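Local coordinates for SusD superfamily protein (Bacteroides thetaiotaomicron VPI-5482, PDB 3HDX) that probably binds polysaccharide at the outer membrane, as expected of a SusD homologue, and so contributes to carbohydrate uptake, at residues T14-M19 with L180-S184; N33-I37 with G274-L279; I37-R42 with G455-P459; A187-K192 with K254-I258. All blocks are in the same frame, centred on the assembly; numbering follows the deposited sequence.

Contact 1 of 4, residues T14-M19 with L180-S184; sequences TRSALM and LYYGS. With EDO (1,2-ethanediol), chain L; EDO (1,2-ethanediol), chain B.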
loop_
_atom_site.group_PDB
_atom_site.type_symbol
_atom_site.label_atom_id
_atom_site.label_comp_id
_atom_site.label_asym_id
_atom_site.label_seq_id
_atom_site.Cartn_x
_atom_site.Cartn_y
_atom_site.Cartn_z
ATOM N N THR A 14 -12.379 -24.688 -1.594
ATOM C CA THR A 14 -12.241 -23.392 -2.300
ATOM C C THR A 14 -12.071 -22.277 -1.301
ATOM O O THR A 14 -11.259 -21.380 -1.526
ATOM C CB THR A 14 -13.390 -23.092 -3.303
ATOM O OG1 THR A 14 -14.688 -23.098 -2.647
ATOM C CG2 THR A 14 -13.383 -24.157 -4.373
ATOM N N ARG A 15 -12.796 -22.339 -0.175
ATOM C CA ARG A 15 -12.643 -21.328 0.891
ATOM C C ARG A 15 -11.196 -21.294 1.358
ATOM O O ARG A 15 -10.583 -20.228 1.413
ATOM C CB ARG A 15 -13.546 -21.597 2.111
ATOM C CG ARG A 15 -13.546 -20.442 3.146
ATOM C CD ARG A 15 -13.952 -20.908 4.547
ATOM N NE ARG A 15 -12.993 -21.889 5.041
ATOM C CZ ARG A 15 -11.772 -21.587 5.474
ATOM N NH1 ARG A 15 -11.381 -20.332 5.526
ATOM N NH2 ARG A 15 -10.952 -22.536 5.875
ATOM N N SER A 16 -10.628 -22.461 1.655
ATOM C CA SER A 16 -9.253 -22.539 2.138
ATOM C C SER A 16 -8.240 -21.974 1.119
ATOM O O SER A 16 -7.342 -21.214 1.484
ATOM C CB SER A 16 -8.919 -23.985 2.546
ATOM O OG SER A 16 -7.566 -24.036 2.981
ATOM N N ALA A 17 -8.432 -22.313 -0.152
ATOM C CA ALA A 17 -7.553 -21.835 -1.222
ATOM C C ALA A 17 -7.665 -20.316 -1.385
ATOM O O ALA A 17 -6.656 -19.630 -1.574
ATOM C CB ALA A 17 -7.841 -22.558 -2.560
ATOM N N LEU A 18 -8.886 -19.789 -1.324
ATOM C CA LEU A 18 -9.100 -18.333 -1.458
ATOM C C LEU A 18 -8.359 -17.626 -0.313
ATOM O O LEU A 18 -7.593 -16.665 -0.528
ATOM C CB LEU A 18 -10.606 -17.976 -1.405
ATOM C CG LEU A 18 -10.927 -16.484 -1.403
ATOM C CD1 LEU A 18 -10.396 -15.811 -2.684
ATOM C CD2 LEU A 18 -12.461 -16.253 -1.173
HETATM N N MSE A 19 -8.586 -18.102 0.923
HETATM C CA MSE A 19 -7.917 -17.489 2.093
HETATM C C MSE A 19 -6.386 -17.608 1.948
HETATM O O MSE A 19 -5.645 -16.697 2.361
HETATM C CB MSE A 19 -8.450 -18.055 3.415
HETATM C CG MSE A 19 -9.974 -17.810 3.612
HETATM SE SE MSE A 19 -10.606 -15.991 3.297
HETATM C CE MSE A 19 -12.458 -16.366 2.953
ATOM N N LEU A 180 -25.448 -16.122 3.384
ATOM C CA LEU A 180 -24.117 -15.841 3.922
ATOM C C LEU A 180 -23.020 -16.103 2.904
ATOM O O LEU A 180 -23.176 -16.913 1.993
ATOM C CB LEU A 180 -23.856 -16.641 5.209
ATOM C CG LEU A 180 -24.805 -16.385 6.412
ATOM C CD1 LEU A 180 -24.536 -17.371 7.544
ATOM C CD2 LEU A 180 -24.721 -14.933 6.919
ATOM N N TYR A 181 -21.922 -15.355 3.035
ATOM C CA TYR A 181 -20.734 -15.565 2.198
ATOM C C TYR A 181 -19.706 -16.219 3.100
ATOM O O TYR A 181 -19.212 -15.607 4.033
ATOM C CB TYR A 181 -20.228 -14.264 1.588
ATOM C CG TYR A 181 -18.998 -14.474 0.751
ATOM C CD1 TYR A 181 -19.067 -15.079 -0.513
ATOM C CD2 TYR A 181 -17.727 -14.116 1.242
ATOM C CE1 TYR A 181 -17.889 -15.285 -1.286
ATOM C CE2 TYR A 181 -16.563 -14.340 0.496
ATOM C CZ TYR A 181 -16.639 -14.913 -0.750
ATOM O OH TYR A 181 -15.471 -15.141 -1.436
ATOM N N TYR A 182 -19.414 -17.503 2.843
ATOM C CA TYR A 182 -18.521 -18.260 3.682
ATOM C C TYR A 182 -18.776 -18.042 5.190
ATOM O O TYR A 182 -17.843 -17.802 5.983
ATOM C CB TYR A 182 -17.075 -17.982 3.286
ATOM C CG TYR A 182 -16.655 -18.596 1.963
ATOM C CD1 TYR A 182 -16.849 -19.958 1.685
ATOM C CD2 TYR A 182 -15.960 -17.842 1.013
ATOM C CE1 TYR A 182 -16.409 -20.520 0.489
ATOM C CE2 TYR A 182 -15.502 -18.406 -0.189
ATOM C CZ TYR A 182 -15.732 -19.767 -0.442
ATOM O OH TYR A 182 -15.311 -20.356 -1.594
ATOM N N GLY A 183 -20.071 -18.131 5.549
ATOM C CA GLY A 183 -20.498 -18.056 6.952
ATOM C C GLY A 183 -20.725 -16.717 7.614
ATOM O O GLY A 183 -21.151 -16.687 8.745
ATOM N N SER A 184 -20.402 -15.624 6.924
ATOM C CA SER A 184 -20.527 -14.274 7.455
ATOM C C SER A 184 -21.113 -13.330 6.402
ATOM O O SER A 184 -21.300 -13.707 5.249
ATOM C CB SER A 184 -19.157 -13.782 7.938
ATOM O OG SER A 184 -18.668 -14.529 9.051
HETATM C C1 EDO L . -22.408 -15.635 11.489
HETATM O O1 EDO L . -21.061 -15.227 11.171
HETATM C C2 EDO L . -23.300 -14.427 11.704
HETATM O O2 EDO L . -23.558 -13.803 10.441
HETATM C C1 EDO B . -14.272 -13.907 9.304
HETATM O O1 EDO B . -13.690 -12.766 9.949
HETATM C C2 EDO B . -15.615 -13.466 8.745
HETATM O O2 EDO B . -16.510 -13.087 9.795
#

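Contact 2 of 4, residues N33-I37 with G274-L279; sequences NTHWI and GHLEQL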
loop_
_atom_site.group_PDB
_atom_site.type_symbol
_atom_site.label_atom_id
_atom_site.label_comp_id
_atom_site.label_asym_id
_atom_site.label_seq_id
_atom_site.Cartn_x
_atom_site.Cartn_y
_atom_site.Cartn_z
ATOM N N ASN A 33 9.557 -6.958 6.312
ATOM C CA ASN A 33 9.000 -5.614 6.393
ATOM C C ASN A 33 9.039 -4.846 5.061
ATOM O O ASN A 33 9.112 -3.613 5.038
ATOM C CB ASN A 33 9.661 -4.829 7.544
ATOM C CG ASN A 33 9.320 -5.390 8.878
ATOM O OD1 ASN A 33 8.190 -5.813 9.089
ATOM N ND2 ASN A 33 10.322 -5.509 9.758
ATOM N N THR A 34 8.901 -5.595 3.970
ATOM C CA THR A 34 8.917 -5.068 2.615
ATOM C C THR A 34 8.117 -3.784 2.440
ATOM O O THR A 34 8.607 -2.814 1.891
ATOM C CB THR A 34 8.422 -6.143 1.584
ATOM O OG1 THR A 34 9.431 -7.154 1.448
ATOM C CG2 THR A 34 8.067 -5.517 0.218
ATOM N N HIS A 35 6.886 -3.783 2.924
ATOM C CA HIS A 35 6.007 -2.638 2.674
ATOM C C HIS A 35 6.609 -1.307 3.138
ATOM O O HIS A 35 6.621 -0.319 2.399
ATOM C CB HIS A 35 4.635 -2.898 3.313
ATOM C CG HIS A 35 3.593 -1.865 2.972
ATOM N ND1 HIS A 35 3.141 -1.634 1.688
ATOM C CD2 HIS A 35 2.875 -1.045 3.779
ATOM C CE1 HIS A 35 2.213 -0.690 1.728
ATOM N NE2 HIS A 35 2.035 -0.316 2.983
ATOM N N TRP A 36 7.197 -1.345 4.327
ATOM C CA TRP A 36 7.784 -0.163 4.961
ATOM C C TRP A 36 9.193 0.094 4.490
ATOM O O TRP A 36 9.593 1.250 4.349
ATOM C CB TRP A 36 7.660 -0.264 6.492
ATOM C CG TRP A 36 6.232 -0.545 6.847
ATOM C CD1 TRP A 36 5.202 0.347 6.919
ATOM C CD2 TRP A 36 5.658 -1.846 7.038
ATOM N NE1 TRP A 36 4.023 -0.314 7.170
ATOM C CE2 TRP A 36 4.272 -1.658 7.239
ATOM C CE3 TRP A 36 6.179 -3.163 7.048
ATOM C CZ2 TRP A 36 3.400 -2.734 7.454
ATOM C CZ3 TRP A 36 5.307 -4.232 7.252
ATOM C CH2 TRP A 36 3.927 -4.007 7.430
ATOM N N ILE A 37 9.959 -0.987 4.285
ATOM C CA ILE A 37 11.332 -0.888 3.794
ATOM C C ILE A 37 11.332 -0.239 2.408
ATOM O O ILE A 37 12.070 0.730 2.148
ATOM C CB ILE A 37 12.002 -2.302 3.727
ATOM C CG1 ILE A 37 12.275 -2.858 5.141
ATOM C CG2 ILE A 37 13.255 -2.268 2.851
ATOM C CD1 ILE A 37 13.233 -2.110 5.971
ATOM N N GLY A 274 5.741 -9.640 9.448
ATOM C CA GLY A 274 6.020 -8.183 9.258
ATOM C C GLY A 274 5.028 -7.074 9.736
ATOM O O GLY A 274 3.842 -6.989 9.343
ATOM N N HIS A 275 5.548 -6.164 10.563
ATOM C CA HIS A 275 4.784 -5.052 11.155
ATOM C C HIS A 275 5.711 -3.859 11.337
ATOM O O HIS A 275 6.861 -4.028 11.768
ATOM C CB HIS A 275 4.285 -5.471 12.546
ATOM C CG HIS A 275 3.326 -6.614 12.505
ATOM N ND1 HIS A 275 1.974 -6.449 12.261
ATOM C CD2 HIS A 275 3.550 -7.954 12.509
ATOM C CE1 HIS A 275 1.405 -7.644 12.182
ATOM N NE2 HIS A 275 2.337 -8.571 12.331
ATOM N N LEU A 276 5.227 -2.654 11.036
ATOM C CA LEU A 276 6.044 -1.454 11.203
ATOM C C LEU A 276 6.589 -1.334 12.623
ATOM O O LEU A 276 7.712 -0.878 12.826
ATOM C CB LEU A 276 5.267 -0.163 10.889
ATOM C CG LEU A 276 6.017 1.168 11.046
ATOM C CD1 LEU A 276 7.222 1.228 10.065
ATOM C CD2 LEU A 276 5.097 2.376 10.874
ATOM N N GLU A 277 5.752 -1.690 13.587
ATOM C CA GLU A 277 6.136 -1.653 15.010
ATOM C C GLU A 277 7.473 -2.333 15.324
ATOM O O GLU A 277 8.158 -1.931 16.250
ATOM C CB GLU A 277 5.065 -2.299 15.900
ATOM C CG GLU A 277 3.720 -1.616 15.943
ATOM C CD GLU A 277 2.698 -2.169 14.972
ATOM O OE1 GLU A 277 3.059 -2.625 13.876
ATOM O OE2 GLU A 277 1.512 -2.143 15.306
ATOM N N GLN A 278 7.835 -3.380 14.590
ATOM C CA GLN A 278 9.142 -4.024 14.761
ATOM C C GLN A 278 10.295 -3.017 14.573
ATOM O O GLN A 278 11.323 -3.065 15.308
ATOM C CB GLN A 278 9.294 -5.204 13.805
ATOM C CG GLN A 278 8.357 -6.352 14.126
ATOM C CD GLN A 278 8.220 -7.426 13.033
ATOM O OE1 GLN A 278 8.615 -7.224 11.881
ATOM N NE2 GLN A 278 7.609 -8.586 13.400
ATOM N N LEU A 279 10.107 -2.098 13.619
ATOM C CA LEU A 279 11.075 -1.076 13.319
ATOM C C LEU A 279 10.936 0.196 14.144
ATOM O O LEU A 279 11.931 0.857 14.400
ATOM C CB LEU A 279 10.998 -0.700 11.814
ATOM C CG LEU A 279 11.347 -1.806 10.807
ATOM C CD1 LEU A 279 10.930 -1.383 9.375
ATOM C CD2 LEU A 279 12.824 -2.191 10.889
#

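Contact 3 of 4, residues I37-R42 with G455-P459; sequences ICGDLR and GIYWP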
loop_
_atom_site.group_PDB
_atom_site.type_symbol
_atom_site.label_atom_id
_atom_site.label_comp_id
_atom_site.label_asym_id
_atom_site.label_seq_id
_atom_site.Cartn_x
_atom_site.Cartn_y
_atom_site.Cartn_z
ATOM N N ILE A 37 9.959 -0.987 4.285
ATOM C CA ILE A 37 11.332 -0.888 3.794
ATOM C C ILE A 37 11.332 -0.239 2.408
ATOM O O ILE A 37 12.070 0.730 2.148
ATOM C CB ILE A 37 12.002 -2.302 3.727
ATOM C CG1 ILE A 37 12.275 -2.858 5.141
ATOM C CG2 ILE A 37 13.255 -2.268 2.851
ATOM C CD1 ILE A 37 13.233 -2.110 5.971
ATOM N N CYS A 38 10.443 -0.723 1.538
ATOM C CA CYS A 38 10.360 -0.210 0.173
ATOM C C CYS A 38 9.599 1.100 0.038
ATOM O O CYS A 38 9.891 1.859 -0.907
ATOM C CB CYS A 38 9.754 -1.268 -0.780
ATOM S SG CYS A 38 10.689 -2.784 -0.873
ATOM N N GLY A 39 8.615 1.329 0.920
ATOM C CA GLY A 39 7.716 2.469 0.824
ATOM C C GLY A 39 7.961 3.667 1.709
ATOM O O GLY A 39 7.639 4.769 1.327
ATOM N N ASP A 40 8.463 3.437 2.919
ATOM C CA ASP A 40 8.719 4.491 3.895
ATOM C C ASP A 40 10.196 4.796 4.107
ATOM O O ASP A 40 10.585 5.953 4.235
ATOM C CB ASP A 40 8.125 4.148 5.271
ATOM C CG ASP A 40 6.650 4.353 5.332
ATOM O OD1 ASP A 40 6.192 5.497 5.239
ATOM O OD2 ASP A 40 5.931 3.376 5.486
ATOM N N LEU A 41 11.023 3.750 4.152
ATOM C CA LEU A 41 12.431 3.938 4.552
ATOM C C LEU A 41 13.305 4.543 3.468
ATOM O O LEU A 41 14.164 5.400 3.755
ATOM C CB LEU A 41 13.000 2.617 5.086
ATOM C CG LEU A 41 14.435 2.625 5.663
ATOM C CD1 LEU A 41 14.535 3.576 6.861
ATOM C CD2 LEU A 41 14.778 1.179 6.064
ATOM N N ARG A 42 13.113 4.083 2.239
ATOM C CA ARG A 42 13.900 4.483 1.060
ATOM C C ARG A 42 13.739 5.978 0.770
ATOM O O ARG A 42 12.664 6.443 0.406
ATOM C CB ARG A 42 13.493 3.634 -0.131
ATOM C CG ARG A 42 14.392 3.740 -1.302
ATOM C CD ARG A 42 13.924 2.852 -2.399
ATOM N NE ARG A 42 14.853 2.852 -3.519
ATOM C CZ ARG A 42 14.563 2.353 -4.719
ATOM N NH1 ARG A 42 13.381 1.746 -4.942
ATOM N NH2 ARG A 42 15.461 2.452 -5.692
ATOM N N GLY A 455 17.405 3.788 -11.447
ATOM C CA GLY A 455 17.844 3.772 -10.062
ATOM C C GLY A 455 16.758 3.931 -9.024
ATOM O O GLY A 455 17.035 3.842 -7.834
ATOM N N ILE A 456 15.529 4.146 -9.495
ATOM C CA ILE A 456 14.332 4.170 -8.645
ATOM C C ILE A 456 13.778 2.769 -8.404
ATOM O O ILE A 456 12.813 2.614 -7.622
ATOM C CB ILE A 456 13.202 5.054 -9.227
ATOM C CG1 ILE A 456 12.766 4.589 -10.633
ATOM C CG2 ILE A 456 13.605 6.550 -9.138
ATOM C CD1 ILE A 456 11.398 5.129 -11.044
ATOM N N TYR A 457 14.361 1.746 -9.031
ATOM C CA TYR A 457 13.935 0.359 -8.789
ATOM C C TYR A 457 14.980 -0.398 -8.004
ATOM O O TYR A 457 16.125 0.052 -7.817
ATOM C CB TYR A 457 13.654 -0.326 -10.133
ATOM C CG TYR A 457 12.623 0.416 -10.936
ATOM C CD1 TYR A 457 11.354 0.585 -10.433
ATOM C CD2 TYR A 457 12.908 0.947 -12.189
ATOM C CE1 TYR A 457 10.391 1.245 -11.138
ATOM C CE2 TYR A 457 11.944 1.654 -12.904
ATOM C CZ TYR A 457 10.669 1.792 -12.360
ATOM O OH TYR A 457 9.634 2.447 -13.037
ATOM N N TRP A 458 14.554 -1.530 -7.485
ATOM C CA TRP A 458 15.414 -2.455 -6.756
ATOM C C TRP A 458 16.150 -3.345 -7.728
ATOM O O TRP A 458 15.670 -3.643 -8.834
ATOM C CB TRP A 458 14.609 -3.347 -5.784
ATOM C CG TRP A 458 14.251 -2.621 -4.560
ATOM C CD1 TRP A 458 13.338 -1.586 -4.441
ATOM C CD2 TRP A 458 14.779 -2.854 -3.250
ATOM N NE1 TRP A 458 13.285 -1.176 -3.125
ATOM C CE2 TRP A 458 14.137 -1.944 -2.368
ATOM C CE3 TRP A 458 15.726 -3.765 -2.727
ATOM C CZ2 TRP A 458 14.456 -1.873 -0.989
ATOM C CZ3 TRP A 458 16.006 -3.719 -1.357
ATOM C CH2 TRP A 458 15.378 -2.775 -0.506
ATOM N N PRO A 459 17.344 -3.810 -7.330
ATOM C CA PRO A 459 17.994 -4.824 -8.152
ATOM C C PRO A 459 17.176 -6.134 -8.143
ATOM O O PRO A 459 16.402 -6.364 -7.223
ATOM C CB PRO A 459 19.326 -5.045 -7.435
ATOM C CG PRO A 459 19.201 -4.511 -6.129
ATOM C CD PRO A 459 18.117 -3.509 -6.121
HETATM O O HOH W 1 11.188 0.894 -3.110
#

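Contact 4 of 4, residues A187-K192 with K254-I258; sequences AQWQGK and KGSRI. With EDO (1,2-ethanediol), chain I; EDO (1,2-ethanediol), chain B; EDO (1,2-ethanediol), chain L.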
loop_
_atom_site.group_PDB
_atom_site.type_symbol
_atom_site.label_atom_id
_atom_site.label_comp_id
_atom_site.label_asym_id
_atom_site.label_seq_id
_atom_site.Cartn_x
_atom_site.Cartn_y
_atom_site.Cartn_z
ATOM N N ALA A 187 -21.012 -6.272 7.401
ATOM C CA ALA A 187 -19.998 -5.687 8.295
ATOM C C ALA A 187 -18.888 -6.643 8.709
ATOM O O ALA A 187 -17.750 -6.256 8.845
ATOM C CB ALA A 187 -20.660 -5.047 9.533
ATOM N N GLN A 188 -19.220 -7.927 8.826
ATOM C CA GLN A 188 -18.235 -8.925 9.208
ATOM C C GLN A 188 -17.078 -9.058 8.235
ATOM O O GLN A 188 -15.992 -9.472 8.641
ATOM C CB GLN A 188 -18.906 -10.291 9.391
ATOM C CG GLN A 188 -19.893 -10.317 10.570
ATOM C CD GLN A 188 -20.641 -11.653 10.650
ATOM O OE1 GLN A 188 -21.309 -12.079 9.702
ATOM N NE2 GLN A 188 -20.554 -12.293 11.809
ATOM N N TRP A 189 -17.328 -8.778 6.950
ATOM C CA TRP A 189 -16.266 -8.855 5.939
ATOM C C TRP A 189 -15.648 -7.503 5.570
ATOM O O TRP A 189 -14.688 -7.474 4.784
ATOM C CB TRP A 189 -16.776 -9.559 4.696
ATOM C CG TRP A 189 -17.079 -11.016 4.825
ATOM C CD1 TRP A 189 -18.291 -11.635 4.613
ATOM C CD2 TRP A 189 -16.141 -12.049 5.112
ATOM N NE1 TRP A 189 -18.146 -13.003 4.747
ATOM C CE2 TRP A 189 -16.836 -13.284 5.048
ATOM C CE3 TRP A 189 -14.767 -12.063 5.412
ATOM C CZ2 TRP A 189 -16.187 -14.514 5.291
ATOM C CZ3 TRP A 189 -14.124 -13.297 5.629
ATOM C CH2 TRP A 189 -14.837 -14.495 5.563
ATOM N N GLN A 190 -16.208 -6.398 6.083
ATOM C CA GLN A 190 -15.661 -5.052 5.785
ATOM C C GLN A 190 -14.222 -4.961 6.299
ATOM O O GLN A 190 -13.923 -5.368 7.413
ATOM C CB GLN A 190 -16.484 -3.960 6.447
ATOM C CG GLN A 190 -17.842 -3.763 5.840
ATOM C CD GLN A 190 -18.700 -2.778 6.620
ATOM O OE1 GLN A 190 -18.193 -2.057 7.489
ATOM N NE2 GLN A 190 -20.003 -2.697 6.264
ATOM N N GLY A 191 -13.324 -4.436 5.473
ATOM C CA GLY A 191 -11.912 -4.359 5.880
ATOM C C GLY A 191 -11.187 -5.674 5.915
ATOM O O GLY A 191 -10.096 -5.751 6.480
ATOM N N LYS A 192 -11.791 -6.716 5.331
ATOM C CA LYS A 192 -11.205 -8.060 5.329
ATOM C C LYS A 192 -11.044 -8.569 3.891
ATOM O O LYS A 192 -9.931 -8.924 3.454
ATOM C CB LYS A 192 -12.018 -8.996 6.253
ATOM C CG LYS A 192 -12.008 -8.437 7.698
ATOM C CD LYS A 192 -12.436 -9.393 8.772
ATOM C CE LYS A 192 -12.189 -8.795 10.155
ATOM N NZ LYS A 192 -12.574 -9.784 11.227
ATOM N N LYS A 254 -13.022 -0.510 10.728
ATOM C CA LYS A 254 -12.364 -1.420 9.751
ATOM C C LYS A 254 -12.767 -1.230 8.287
ATOM O O LYS A 254 -11.953 -1.414 7.397
ATOM C CB LYS A 254 -12.494 -2.895 10.152
ATOM C CG LYS A 254 -13.900 -3.477 10.174
ATOM C CD LYS A 254 -13.853 -4.891 10.729
ATOM C CE LYS A 254 -15.141 -5.673 10.504
ATOM N NZ LYS A 254 -16.331 -5.027 11.127
ATOM N N GLY A 255 -14.020 -0.856 8.029
ATOM C CA GLY A 255 -14.469 -0.610 6.668
ATOM C C GLY A 255 -13.719 0.519 5.957
ATOM O O GLY A 255 -13.726 0.608 4.727
ATOM N N SER A 256 -13.082 1.375 6.748
ATOM C CA SER A 256 -12.284 2.459 6.221
ATOM C C SER A 256 -10.941 2.022 5.641
ATOM O O SER A 256 -10.267 2.829 4.968
ATOM C CB SER A 256 -12.145 3.568 7.260
ATOM O OG SER A 256 -13.429 4.140 7.562
ATOM N N ARG A 257 -10.569 0.759 5.866
ATOM C CA ARG A 257 -9.401 0.159 5.156
ATOM C C ARG A 257 -9.937 -0.252 3.781
ATOM O O ARG A 257 -10.514 -1.335 3.630
ATOM C CB ARG A 257 -8.805 -1.001 5.909
ATOM C CG ARG A 257 -8.288 -0.682 7.274
ATOM C CD ARG A 257 -7.458 -1.820 7.823
ATOM N NE ARG A 257 -8.251 -3.030 8.047
ATOM C CZ ARG A 257 -8.829 -3.423 9.194
ATOM N NH1 ARG A 257 -8.799 -2.682 10.309
ATOM N NH2 ARG A 257 -9.486 -4.580 9.226
ATOM N N ILE A 258 -9.835 0.647 2.805
ATOM C CA ILE A 258 -10.357 0.389 1.452
ATOM C C ILE A 258 -9.653 -0.828 0.832
ATOM O O ILE A 258 -10.313 -1.640 0.177
ATOM C CB ILE A 258 -10.267 1.638 0.565
ATOM C CG1 ILE A 258 -11.176 2.727 1.120
ATOM C CG2 ILE A 258 -10.639 1.312 -0.936
ATOM C CD1 ILE A 258 -11.043 4.054 0.397
HETATM C C1 EDO I . -9.403 -5.667 1.962
HETATM O O1 EDO I . -8.436 -5.205 1.083
HETATM C C2 EDO I . -10.206 -4.550 2.527
HETATM O O2 EDO I . -9.421 -3.872 3.513
HETATM C C1 EDO B . -14.272 -13.907 9.304
HETATM O O1 EDO B . -13.690 -12.766 9.949
HETATM C C2 EDO B . -15.615 -13.466 8.745
HETATM O O2 EDO B . -16.510 -13.087 9.795
HETATM C C1 EDO L . -22.408 -15.635 11.489
HETATM O O1 EDO L . -21.061 -15.227 11.171
HETATM C C2 EDO L . -23.300 -14.427 11.704
HETATM O O2 EDO L . -23.558 -13.803 10.441
HETATM O O HOH W 2 -17.397 -2.718 9.953
HETATM O O HOH W 3 -7.533 -4.427 5.692
#

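Contact 1 of 4, residues T14-M19 with L180-S184
Y181 meets helix 11-30 through its phenol oxygen: OH of Y181 lies 3.2 Å from CD2 of L18, the two side chains coming from opposite directions. With CG anti to the backbone N (chi1 179°), the ring extends to the helix although its CB does not aim there. That hydroxyl is hydrogen-bonded to D110 and Q113 on helix 104-129, so its polar needs are met away from the leucine methyl. Y182 follows and covers more surface than any other residue of the pair. R15 lays its aliphatic stem over one face of this ring, CG standing 3.8 Å from the centroid of the Y182 ring and 16° off its normal, a CH-pi contact, while CB of R15 reaches CE1 of Y182 at 3.5 Å. In the conformer described, one of two modelled, the R15 guanidinium plane is 85° from the ring and the group salt-bridges E12. CD2 of L18 (3.9 Å from CE2 of Y182) and CE of M19, a selenomethionine, approach the ring obliquely. At the ring edge, OG1 of T14 lies 3.0 Å from OH of Y182, a possible hydrogen bond that competes with L11 O; D110 is the stronger partner of Y182. A leucine here would probably strip the R15 stem of its aromatic floor and D110 of a hydrogen-bond mate. G183 and S184 finish a turn closed by S184 N to Y181 O (3.1 Å) and Y181 N to S184 O (2.8 Å). This is a type I' beta turn, as in tight two-residue hairpins, here laid on the helical, TPR-clan part of the SusD fold.

Contact 2 of 4, residues N33-I37 with G274-L279
W36 and L276 face each other where two short helices, 34-41 and 276-280, meet near their N-terminal ends, a packing of helix starts in the interior of the SusD fold. The backbones come close: CA of N33, at the N-cap position, is 4.9 Å from CA of G274, the first residue modelled after a gap in the chain. The aromatic contacts centre on W36. CB of L276 sits 3.9 Å from the centroid of the five-membered ring of W36 and only 8° off its normal, which defines a CH-pi contact over the face. On the same face the H275-L276 peptide crosses toward the rim, with N of L276 3.8 Å above the indole plane. The opposite face is covered by CB of H35, so the indole is sandwiched between its own helix and the incoming segment. Obliquely to the ring, O of G274 approaches CH2 of W36 at 3.5 Å.

At the polar end, the carboxamide of N33, carried forward with CG anti to the carbonyl carbon (chi1 -67°), lies beside the backbone of H275 and the amide of Q278, the two amide planes being 62° apart. CB of H275 points away from 33-37, and its ND1 is hydrogen-bonded to OG of S356.

Apolar packing completes the interface. L279 comes at N33 from the opposite direction, its CD1 4.1 Å from CB of N33, and L54 of helix 52-58 touches both I37 and L279. These last two side chains cross at about a right angle, CD1 of I37 lying 4.2 Å from CD1 of L279.

Contact 3 of 4, residues I37-R42 with G455-P459
C38 and W458 have CA atoms 8.9 Å apart, so the end of helix 34-41, widened here into a pi-type turn, meets the irregular segment 455-459 through the reach of side chains, above all R42 and W458, and one water. One recognisable motif is a cysteine sulfur-aromatic contact: SG of C38 stands obliquely 4.3 Å from the centroid of the five-membered ring of W458. CG2 of I37 comes obliquely to the six-membered part of the indole, 4.0 Å from CH2 of W458, the two side chains crossing at about a right angle. R42, the first residue beyond the helix, runs fully extended past W458 in the opposite direction, its guanidinium 70° from the indole plane. At its end NH1 of R42 gives a weak hydrogen bond to O of I456 (2.9 Å, 124° at the hydrogen), and NH2 of R42 another weak one to O of Y457 (3.3 Å, 132°). Neither bond is straight; the stronger partner of R42 is N60, which also bonds G455 O. A leucine in place of W458 would lack the indole N-H and would probably leave the sulfur of C38 without the indole beside it and a bridging water short of a donor. That water lies in the planes of both the guanidinium and the indole, accepting from NH1 of R42 (3.0 Å) and from NE1 of W458 (2.9 Å), and it donates to O of C38 at 2.7 Å.

Contact 4 of 4, residues A187-K192 with K254-I258
K254 reaches across to 187-192 along its whole length. Its CG, set between the backbone N and the carbonyl carbon (chi1 65°), directs the chain over Q190 O. CB of K254 is 4.0 Å from O of Q190. CG of K254 is 3.3 Å from O of Q190. CD follows at similar range and also has CE of K192 beside it. CE touches both Q190 O and A187 O, and the bend at the last torsion then brings NZ of K254 to O of A187, a 3.0 Å hydrogen bond. The donor lies 48° out of the carbonyl plane; Q190 N reaches the same oxygen from the opposite face, so two bonds grip it. A water that donates to Q190 OE1 accepts from NZ. At the root of K254, its O is 3.3 Å from CA of G191, a CA-H...O contact; a CB at G191 would clash there, and its positive phi also favours glycine. R257 completes the pair: NH2 donates to O of G191 (3.0 Å, 159° at the hydrogen) nearly in the guanidinium plane, while also bonding S249 O. This is loop-to-loop packing closed round a glycine, with basic side chains donating to backbone carbonyls between two 3-10-containing connections of the SusD fold.

From the N terminus, helix 11-30 opens contact 1, and helix 34-41, next in the chain, opens contacts 2 and 3, which share I37. Contact 1 closes first, at 180-184, so it crosses both. Contact 4 then opens at 187-192 and closes at 254-258, in series with contact 1 and nested inside the loops of contacts 2 and 3. Contact 2 closes at 274-279 and contact 3 at 455-459; these two also cross, the latter bringing the C-terminal region back to helix 34-41. Contacts 1 and 4 touch through W189 NE1 and Y181 O, whereas contacts 1 and 3 lie on opposite sides of the chain's centre, about 35 Å apart between centres.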